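Local atomic coordinates of acyltransferase (Actinoplanes teichomyceticus, PDB entry 4Q38), a protein that transfers long-chain fatty acyl groups from acyl-CoA to the amino sugar of glycopeptide antibiotics such as teicoplanin. Residues A[187-192]-A[233-238]; A[280-285]-A[327-332]. All coordinates share one frame; numbering follows the deposited sequence.

Contact 1 (A[187-192]-A[233-238]); sequences ILYRLG and PFFDRH. With SO4 (sulfate ion), chain C.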
ATOM      1  N   ILE A 187      -9.243  -0.415   7.297  1.00 22.27           N
ATOM      2  CA  ILE A 187      -8.420  -0.068   8.459  1.00 23.15           C
ATOM      3  C   ILE A 187      -7.440   1.060   8.174  1.00 22.98           C
ATOM      4  O   ILE A 187      -6.647   1.434   9.047  1.00 23.69           O
ATOM      5  CB  ILE A 187      -7.673  -1.313   9.020  1.00 23.14           C
ATOM      6  CG1 ILE A 187      -6.716  -1.912   7.973  1.00 22.99           C
ATOM      7  CG2 ILE A 187      -8.690  -2.343   9.486  1.00 23.64           C
ATOM      8  CD1 ILE A 187      -5.677  -2.865   8.531  1.00 23.76           C
ATOM      9  N   LEU A 188      -7.509   1.608   6.956  1.00 22.53           N
ATOM     10  CA  LEU A 188      -6.655   2.712   6.530  1.00 22.34           C
ATOM     11  C   LEU A 188      -7.543   3.752   5.859  1.00 21.74           C
ATOM     12  O   LEU A 188      -8.411   3.391   5.047  1.00 21.93           O
ATOM     13  CB  LEU A 188      -5.603   2.221   5.525  1.00 23.16           C
ATOM     14  CG  LEU A 188      -4.636   3.264   4.930  1.00 24.24           C
ATOM     15  CD1 LEU A 188      -3.453   3.498   5.845  1.00 23.42           C
ATOM     16  CD2 LEU A 188      -4.118   2.804   3.573  1.00 26.10           C
ATOM     17  N   TYR A 189      -7.318   5.020   6.185  1.00 21.77           N
ATOM     18  CA  TYR A 189      -8.078   6.146   5.606  1.00 22.02           C
ATOM     19  C   TYR A 189      -7.178   7.296   5.205  1.00 22.10           C
ATOM     20  O   TYR A 189      -6.323   7.725   5.978  1.00 22.44           O
ATOM     21  CB  TYR A 189      -9.189   6.629   6.573  1.00 21.20           C
ATOM     22  CG  TYR A 189     -10.189   5.535   6.763  1.00 21.77           C
ATOM     23  CD1 TYR A 189     -11.219   5.346   5.839  1.00 21.22           C
ATOM     24  CD2 TYR A 189     -10.062   4.621   7.821  1.00 22.25           C
ATOM     25  CE1 TYR A 189     -12.116   4.305   5.969  1.00 21.55           C
ATOM     26  CE2 TYR A 189     -10.952   3.567   7.953  1.00 21.74           C
ATOM     27  CZ  TYR A 189     -11.970   3.414   7.022  1.00 22.27           C
ATOM     28  OH  TYR A 189     -12.859   2.368   7.128  1.00 23.33           O
ATOM     29  N   ARG A 190      -7.372   7.792   3.988  1.00 22.36           N
ATOM     30  CA  ARG A 190      -6.671   8.998   3.562  1.00 22.14           C
ATOM     31  C   ARG A 190      -7.475  10.214   4.018  1.00 21.83           C
ATOM     32  O   ARG A 190      -8.650  10.379   3.663  1.00 21.84           O
ATOM     33  CB  ARG A 190      -6.437   9.020   2.042  1.00 22.44           C
ATOM     34  CG  ARG A 190      -5.637  10.247   1.602  1.00 22.75           C
ATOM     35  CD  ARG A 190      -5.183  10.221   0.151  1.00 22.07           C
ATOM     36  NE  ARG A 190      -4.312  11.370  -0.086  1.00 23.44           N
ATOM     37  CZ  ARG A 190      -3.400  11.457  -1.050  1.00 23.59           C
ATOM     38  NH1 ARG A 190      -3.216  10.454  -1.910  1.00 22.92           N
ATOM     39  NH2 ARG A 190      -2.655  12.551  -1.137  1.00 23.94           N
ATOM     40  N   LEU A 191      -6.826  11.050   4.814  1.00 21.45           N
ATOM     41  CA  LEU A 191      -7.462  12.219   5.388  1.00 22.64           C
ATOM     42  C   LEU A 191      -6.700  13.465   4.937  1.00 23.43           C
ATOM     43  O   LEU A 191      -6.004  14.122   5.720  1.00 23.60           O
ATOM     44  CB  LEU A 191      -7.498  12.087   6.921  1.00 21.86           C
ATOM     45  CG  LEU A 191      -8.186  10.846   7.526  1.00 21.31           C
ATOM     46  CD1 LEU A 191      -8.151  10.941   9.050  1.00 21.90           C
ATOM     47  CD2 LEU A 191      -9.632  10.645   7.070  1.00 20.81           C
ATOM     48  N   GLY A 192      -6.820  13.780   3.652  1.00 25.18           N
ATOM     49  CA  GLY A 192      -6.042  14.885   3.073  1.00 23.76           C
ATOM     50  C   GLY A 192      -4.718  14.357   2.566  1.00 23.26           C
ATOM     51  O   GLY A 192      -4.699  13.343   1.861  1.00 23.05           O
ATOM     52  N   PRO A 233     -10.576  13.505  15.434  1.00 24.73           N
ATOM     53  CA  PRO A 233     -12.029  13.605  15.212  1.00 24.75           C
ATOM     54  C   PRO A 233     -12.573  12.496  14.307  1.00 24.24           C
ATOM     55  O   PRO A 233     -13.664  11.966  14.552  1.00 23.35           O
ATOM     56  CB  PRO A 233     -12.195  14.959  14.505  1.00 25.23           C
ATOM     57  CG  PRO A 233     -10.989  15.738  14.877  1.00 26.16           C
ATOM     58  CD  PRO A 233      -9.872  14.754  15.092  1.00 24.71           C
ATOM     59  N   PHE A 234     -11.823  12.150  13.261  1.00 23.02           N
ATOM     60  CA  PHE A 234     -12.270  11.110  12.357  1.00 22.17           C
ATOM     61  C   PHE A 234     -12.401   9.764  13.077  1.00 22.00           C
ATOM     62  O   PHE A 234     -13.449   9.127  13.027  1.00 21.62           O
ATOM     63  CB  PHE A 234     -11.311  10.949  11.176  1.00 23.09           C
ATOM     64  CG  PHE A 234     -11.766   9.919  10.175  1.00 23.51           C
ATOM     65  CD1 PHE A 234     -12.724  10.237   9.217  1.00 24.13           C
ATOM     66  CD2 PHE A 234     -11.247   8.631  10.200  1.00 24.06           C
ATOM     67  CE1 PHE A 234     -13.148   9.288   8.286  1.00 24.01           C
ATOM     68  CE2 PHE A 234     -11.668   7.673   9.284  1.00 24.43           C
ATOM     69  CZ  PHE A 234     -12.615   8.005   8.321  1.00 25.54           C
ATOM     70  N   PHE A 235     -11.332   9.339  13.737  1.00 22.06           N
ATOM     71  CA  PHE A 235     -11.352   8.021  14.381  1.00 22.77           C
ATOM     72  C   PHE A 235     -12.228   7.947  15.635  1.00 24.47           C
ATOM     73  O   PHE A 235     -12.874   6.917  15.884  1.00 24.82           O
ATOM     74  CB  PHE A 235      -9.931   7.500  14.592  1.00 21.49           C
ATOM     75  CG  PHE A 235      -9.250   7.112  13.298  1.00 22.10           C
ATOM     76  CD1 PHE A 235      -9.459   5.854  12.736  1.00 21.04           C
ATOM     77  CD2 PHE A 235      -8.450   8.028  12.612  1.00 21.60           C
ATOM     78  CE1 PHE A 235      -8.858   5.498  11.532  1.00 21.05           C
ATOM     79  CE2 PHE A 235      -7.844   7.681  11.407  1.00 20.98           C
ATOM     80  CZ  PHE A 235      -8.041   6.411  10.872  1.00 21.97           C
ATOM     81  N   ASP A 236     -12.290   9.037  16.398  1.00 25.27           N
ATOM     82  CA  ASP A 236     -13.154   9.050  17.577  1.00 26.68           C
ATOM     83  C   ASP A 236     -14.625   9.016  17.180  1.00 26.81           C
ATOM     84  O   ASP A 236     -15.443   8.417  17.883  1.00 26.44           O
ATOM     85  CB  ASP A 236     -12.833  10.217  18.512  1.00 26.80           C
ATOM     86  CG  ASP A 236     -11.497  10.061  19.212  1.00 27.98           C
ATOM     87  OD1 ASP A 236     -10.843   8.996  19.109  1.00 28.45           O
ATOM     88  OD2 ASP A 236     -11.084  11.012  19.882  1.00 29.51           O
ATOM     89  N   ARG A 237     -14.960   9.604  16.029  1.00 25.77           N
ATOM     90  CA  ARG A 237     -16.320   9.472  15.500  1.00 26.42           C
ATOM     91  C   ARG A 237     -16.672   8.098  14.931  1.00 25.83           C
ATOM     92  O   ARG A 237     -17.739   7.561  15.238  1.00 25.21           O
ATOM     93  CB  ARG A 237     -16.641  10.555  14.447  1.00 28.26           C
ATOM     94  CG  ARG A 237     -16.919  11.922  15.052  1.00 33.53           C
ATOM     95  CD  ARG A 237     -18.239  11.972  15.815  1.00 35.55           C
ATOM     96  NE  ARG A 237     -19.382  12.093  14.912  1.00 40.04           N
ATOM     97  CZ  ARG A 237     -20.602  12.475  15.285  1.00 41.95           C
ATOM     98  NH1 ARG A 237     -20.856  12.777  16.554  1.00 41.48           N
ATOM     99  NH2 ARG A 237     -21.574  12.560  14.384  1.00 42.82           N
ATOM    100  N   HIS A 238     -15.810   7.539  14.081  1.00 23.81           N
ATOM    101  CA  HIS A 238     -16.183   6.319  13.354  1.00 24.11           C
ATOM    102  C   HIS A 238     -15.674   5.035  13.959  1.00 22.96           C
ATOM    103  O   HIS A 238     -16.247   3.974  13.722  1.00 23.19           O
ATOM    104  CB  HIS A 238     -15.785   6.425  11.883  1.00 24.98           C
ATOM    105  CG  HIS A 238     -16.319   7.674  11.218  1.00 25.30           C
ATOM    106  ND1 HIS A 238     -17.635   7.915  11.088  1.00 25.77           N
ATOM    107  CD2 HIS A 238     -15.661   8.770  10.670  1.00 25.79           C
ATOM    108  CE1 HIS A 238     -17.816   9.121  10.489  1.00 26.26           C
ATOM    109  NE2 HIS A 238     -16.610   9.637  10.230  1.00 25.58           N
TER
HETATM  110  S   SO4 C 402     -20.542  14.848  10.830  1.00 65.56           S
HETATM  111  O1  SO4 C 402     -19.191  14.281  11.095  1.00 57.72           O
HETATM  112  O2  SO4 C 402     -21.576  14.103  11.587  1.00 63.38           O
HETATM  113  O3  SO4 C 402     -20.584  16.283  11.233  1.00 61.37           O
HETATM  114  O4  SO4 C 402     -20.844  14.717   9.385  1.00 65.59           O
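Phe234 turns its ring away from its own backbone N (chi1 -177°), which carries the aromatic group off helix 221-238 toward strand 188-191. There Tyr189 receives it with a different torsion, CG beside its N and anti to its carbonyl carbon (chi1 -64°). The leading atom of Phe234, CE2, lies over one face of the tyrosine ring and reaches Tyr189 CG at 3.6 Å. The ring planes of this oblique pair are inclined at 51°, with centroids 5.2 Å apart. Two residues along the strand, Leu191 uses both methyls: CD2 sits over the centre of the Phe234 face, 3.8 Å from the ring centroid in a CH-pi contact, while CD1 meets Phe234 CB at 3.8 Å. His238, one turn further along the helix, lies over the rim of the opposite face of Phe234 with its CD2, so this ring is held between leucine and histidine. Phe235 touches both strand residues, its CE1 lying 4.0 Å from Tyr189 CD2 and its CE2 4.0 Å from Leu191 CD1. Its own ring takes Phe234 CD2 over the centre of one face. Val150 of helix 148-155 touches both Leu191 and Phe234, while Phe196 and Leu198 of the adjoining strand pack on Phe235. The tyrosine hydroxyl is hydrogen-bonded to Gly186 O. Away from the strand, Arg237 NH2 makes a weak 3.2 Å bond to O2 of a sulfate probably from the crystallisation liquor. Between these two segments there is no hydrogen bond; a polar tie from strand to helix is Leu191 O to Ser227 OG, further back along the helix. Here the helix meets the outermost strand of the GNAT-like sheet through four buried apolar side chains, by ring and methyl packing.

Contact 2 (A[280-285]-A[327-332]); sequences SAPEPG and HWHMRT
His329 packs against Pro282 from its first side-chain atom onward: CB lies 3.7 Å from Pro282 CG, and CG is also 3.7 Å from that atom. With CG set beside the backbone N (chi1 -47°), the imidazole stands up toward the proline, whose CB rests over one face in a CH-pi contact, 3.9 Å from the ring centroid; CD2 stays near the same proline. His327 O lies over the opposite face, near the rim. At the far end, CE1 comes within 3.3 Å of Glu283 O and NE2 within 3.6 Å of it, the oxygen approaching obliquely. His327 supplies the direct polar link: its ND1 donates to Pro284 O at 3.0 Å and 166°, with the oxygen in the ring plane. A water donating to the same oxygen and accepting from His327 N gives a second bridge. Arg331, its chain bent at chi2 and chi3, turns one guanidinium face to Pro282 CD, while NE is salt-bridged to Asp279. The loop 280-285, which leads from strand 276-277 to helix 290-298, thus lies alongside the approach to strand 331-336, whereas Trp328 points the other way, into helices 290-298 and 313-323.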
ATOM      1  N   SER A 280      16.696   3.357  18.863  1.00 38.09           N
ATOM      2  CA  SER A 280      18.096   3.662  19.099  1.00 39.01           C
ATOM      3  C   SER A 280      18.758   4.137  17.824  1.00 39.17           C
ATOM      4  O   SER A 280      18.355   3.735  16.725  1.00 38.74           O
ATOM      5  CB  SER A 280      18.805   2.403  19.590  1.00 39.86           C
ATOM      6  OG  SER A 280      18.173   1.935  20.764  1.00 45.61           O
ATOM      7  N   ALA A 281      19.762   5.000  17.971  1.00 36.12           N
ATOM      8  CA  ALA A 281      20.662   5.330  16.875  1.00 37.68           C
ATOM      9  C   ALA A 281      21.133   4.014  16.237  1.00 38.04           C
ATOM     10  O   ALA A 281      21.695   3.175  16.931  1.00 39.64           O
ATOM     11  CB  ALA A 281      21.849   6.136  17.400  1.00 36.75           C
ATOM     12  N   PRO A 282      20.864   3.803  14.934  1.00 38.26           N
ATOM     13  CA  PRO A 282      21.230   2.503  14.366  1.00 41.02           C
ATOM     14  C   PRO A 282      22.735   2.351  14.151  1.00 42.48           C
ATOM     15  O   PRO A 282      23.461   3.347  14.082  1.00 42.16           O
ATOM     16  CB  PRO A 282      20.504   2.479  13.013  1.00 39.21           C
ATOM     17  CG  PRO A 282      19.490   3.569  13.087  1.00 41.20           C
ATOM     18  CD  PRO A 282      20.086   4.612  13.981  1.00 40.02           C
ATOM     19  N   GLU A 283      23.194   1.110  14.051  1.00 44.96           N
ATOM     20  CA  GLU A 283      24.592   0.843  13.729  1.00 48.41           C
ATOM     21  C   GLU A 283      24.909   1.420  12.358  1.00 47.43           C
ATOM     22  O   GLU A 283      24.097   1.303  11.438  1.00 47.05           O
ATOM     23  CB  GLU A 283      24.889  -0.659  13.771  1.00 52.14           C
ATOM     24  CG  GLU A 283      24.957  -1.231  15.177  1.00 57.36           C
ATOM     25  CD  GLU A 283      25.986  -0.521  16.042  1.00 62.96           C
ATOM     26  OE1 GLU A 283      27.201  -0.738  15.830  1.00 66.78           O
ATOM     27  OE2 GLU A 283      25.579   0.256  16.933  1.00 63.08           O
ATOM     28  N   PRO A 284      26.085   2.056  12.215  1.00 48.03           N
ATOM     29  CA  PRO A 284      26.467   2.644  10.929  1.00 47.58           C
ATOM     30  C   PRO A 284      26.557   1.600   9.813  1.00 47.54           C
ATOM     31  O   PRO A 284      26.273   1.912   8.656  1.00 48.00           O
ATOM     32  CB  PRO A 284      27.854   3.247  11.202  1.00 47.20           C
ATOM     33  CG  PRO A 284      27.983   3.302  12.687  1.00 47.95           C
ATOM     34  CD  PRO A 284      27.155   2.181  13.220  1.00 47.13           C
ATOM     35  N   GLY A 285      26.938   0.372  10.167  1.00 46.07           N
ATOM     36  CA  GLY A 285      27.099  -0.702   9.190  1.00 47.74           C
ATOM     37  C   GLY A 285      25.808  -1.386   8.774  1.00 48.26           C
ATOM     38  O   GLY A 285      25.808  -2.196   7.846  1.00 49.99           O
ATOM     39  N   HIS A 327      25.266   4.451   5.048  1.00 39.83           N
ATOM     40  CA  HIS A 327      23.966   3.768   4.969  1.00 39.23           C
ATOM     41  C   HIS A 327      22.822   4.586   5.504  1.00 38.41           C
ATOM     42  O   HIS A 327      22.985   5.369   6.450  1.00 36.67           O
ATOM     43  CB  HIS A 327      24.011   2.415   5.679  1.00 40.96           C
ATOM     44  CG  HIS A 327      25.014   1.449   5.086  1.00 44.28           C
ATOM     45  ND1 HIS A 327      26.071   0.982   5.783  1.00 46.42           N
ATOM     46  CD2 HIS A 327      25.102   0.886   3.816  1.00 44.29           C
ATOM     47  CE1 HIS A 327      26.796   0.158   5.000  1.00 47.13           C
ATOM     48  NE2 HIS A 327      26.205   0.101   3.796  1.00 46.16           N
ATOM     49  N   TRP A 328      21.656   4.393   4.890  1.00 35.83           N
ATOM     50  CA  TRP A 328      20.414   5.052   5.290  1.00 34.07           C
ATOM     51  C   TRP A 328      19.624   4.145   6.190  1.00 34.63           C
ATOM     52  O   TRP A 328      19.642   2.927   6.014  1.00 34.10           O
ATOM     53  CB  TRP A 328      19.595   5.411   4.061  1.00 32.72           C
ATOM     54  CG  TRP A 328      20.221   6.461   3.167  1.00 32.56           C
ATOM     55  CD1 TRP A 328      20.832   6.274   1.927  1.00 32.23           C
ATOM     56  CD2 TRP A 328      20.301   7.905   3.416  1.00 32.49           C
ATOM     57  NE1 TRP A 328      21.267   7.473   1.407  1.00 32.34           N
ATOM     58  CE2 TRP A 328      20.982   8.489   2.254  1.00 32.48           C
ATOM     59  CE3 TRP A 328      19.887   8.747   4.449  1.00 32.52           C
ATOM     60  CZ2 TRP A 328      21.226   9.855   2.153  1.00 32.95           C
ATOM     61  CZ3 TRP A 328      20.147  10.117   4.339  1.00 32.60           C
ATOM     62  CH2 TRP A 328      20.797  10.659   3.216  1.00 32.16           C
ATOM     63  N   HIS A 329      18.915   4.728   7.159  1.00 33.35           N
ATOM     64  CA  HIS A 329      18.183   3.942   8.147  1.00 32.54           C
ATOM     65  C   HIS A 329      16.764   4.386   8.298  1.00 33.30           C
ATOM     66  O   HIS A 329      16.479   5.585   8.385  1.00 30.94           O
ATOM     67  CB  HIS A 329      18.868   4.009   9.511  1.00 34.17           C
ATOM     68  CG  HIS A 329      20.360   3.790   9.456  1.00 34.79           C
ATOM     69  ND1 HIS A 329      20.908   2.647   8.993  1.00 35.02           N
ATOM     70  CD2 HIS A 329      21.423   4.621   9.818  1.00 35.98           C
ATOM     71  CE1 HIS A 329      22.254   2.740   9.049  1.00 36.36           C
ATOM     72  NE2 HIS A 329      22.568   3.948   9.555  1.00 36.19           N
ATOM     73  N   MET A 330      15.857   3.414   8.346  1.00 32.97           N
ATOM     74  CA  MET A 330      14.482   3.685   8.743  1.00 34.89           C
ATOM     75  C   MET A 330      14.486   4.080  10.209  1.00 33.54           C
ATOM     76  O   MET A 330      15.123   3.420  11.027  1.00 34.71           O
ATOM     77  CB  MET A 330      13.610   2.443   8.566  1.00 37.51           C
ATOM     78  CG  MET A 330      12.129   2.698   8.822  1.00 41.44           C
ATOM     79  SD  MET A 330      11.130   1.191   8.809  1.00 48.18           S
ATOM     80  CE  MET A 330      11.518   0.513  10.425  1.00 43.40           C
ATOM     81  N   ARG A 331      13.793   5.157  10.547  1.00 30.88           N
ATOM     82  CA  ARG A 331      13.679   5.532  11.955  1.00 30.03           C
ATOM     83  C   ARG A 331      12.210   5.573  12.340  1.00 30.26           C
ATOM     84  O   ARG A 331      11.341   5.742  11.481  1.00 27.59           O
ATOM     85  CB  ARG A 331      14.372   6.869  12.245  1.00 29.26           C
ATOM     86  CG  ARG A 331      15.876   6.897  11.945  1.00 29.81           C
ATOM     87  CD  ARG A 331      16.695   5.931  12.799  1.00 29.45           C
ATOM     88  NE  ARG A 331      16.557   6.160  14.240  1.00 30.70           N
ATOM     89  CZ  ARG A 331      17.273   7.037  14.944  1.00 29.28           C
ATOM     90  NH1 ARG A 331      18.197   7.790  14.358  1.00 29.15           N
ATOM     91  NH2 ARG A 331      17.056   7.162  16.242  1.00 30.14           N
ATOM     92  N   THR A 332      11.951   5.398  13.631  1.00 29.39           N
ATOM     93  CA  THR A 332      10.607   5.314  14.158  1.00 29.57           C
ATOM     94  C   THR A 332      10.408   6.399  15.208  1.00 29.46           C
ATOM     95  O   THR A 332      11.290   6.652  16.027  1.00 29.55           O
ATOM     96  CB  THR A 332      10.354   3.916  14.761  1.00 29.93           C
ATOM     97  OG1 THR A 332      10.341   2.954  13.705  1.00 31.26           O
ATOM     98  CG2 THR A 332       9.027   3.844  15.501  1.00 30.78           C
TER
HETATM   99  O   HOH W   1      26.627   4.598   7.550  1.00 40.83           O

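Contacts 1 and 2 belong to the same GNAT-like C-terminal domain and flank opposite ends of its mixed sheet, their centres 31 Å apart and their nearest atoms about 15 Å apart. Segment 187-192 provides the outermost strand at one end; at the other, strand 331-336 neighbours the short outermost strand 276-277. The bound acyl sugar lies nearer contact 2: the side chain of Arg331 is about 9 Å from the 6-O-decanoyl-glucosamine, against about 14 Å for that of Tyr189, and about 10 Å from coenzyme A. The side chain of Phe235 is about 7 Å from that of Ser197, a residue seen to bind N-acetylglucosamine in this protein, though that sugar is absent here.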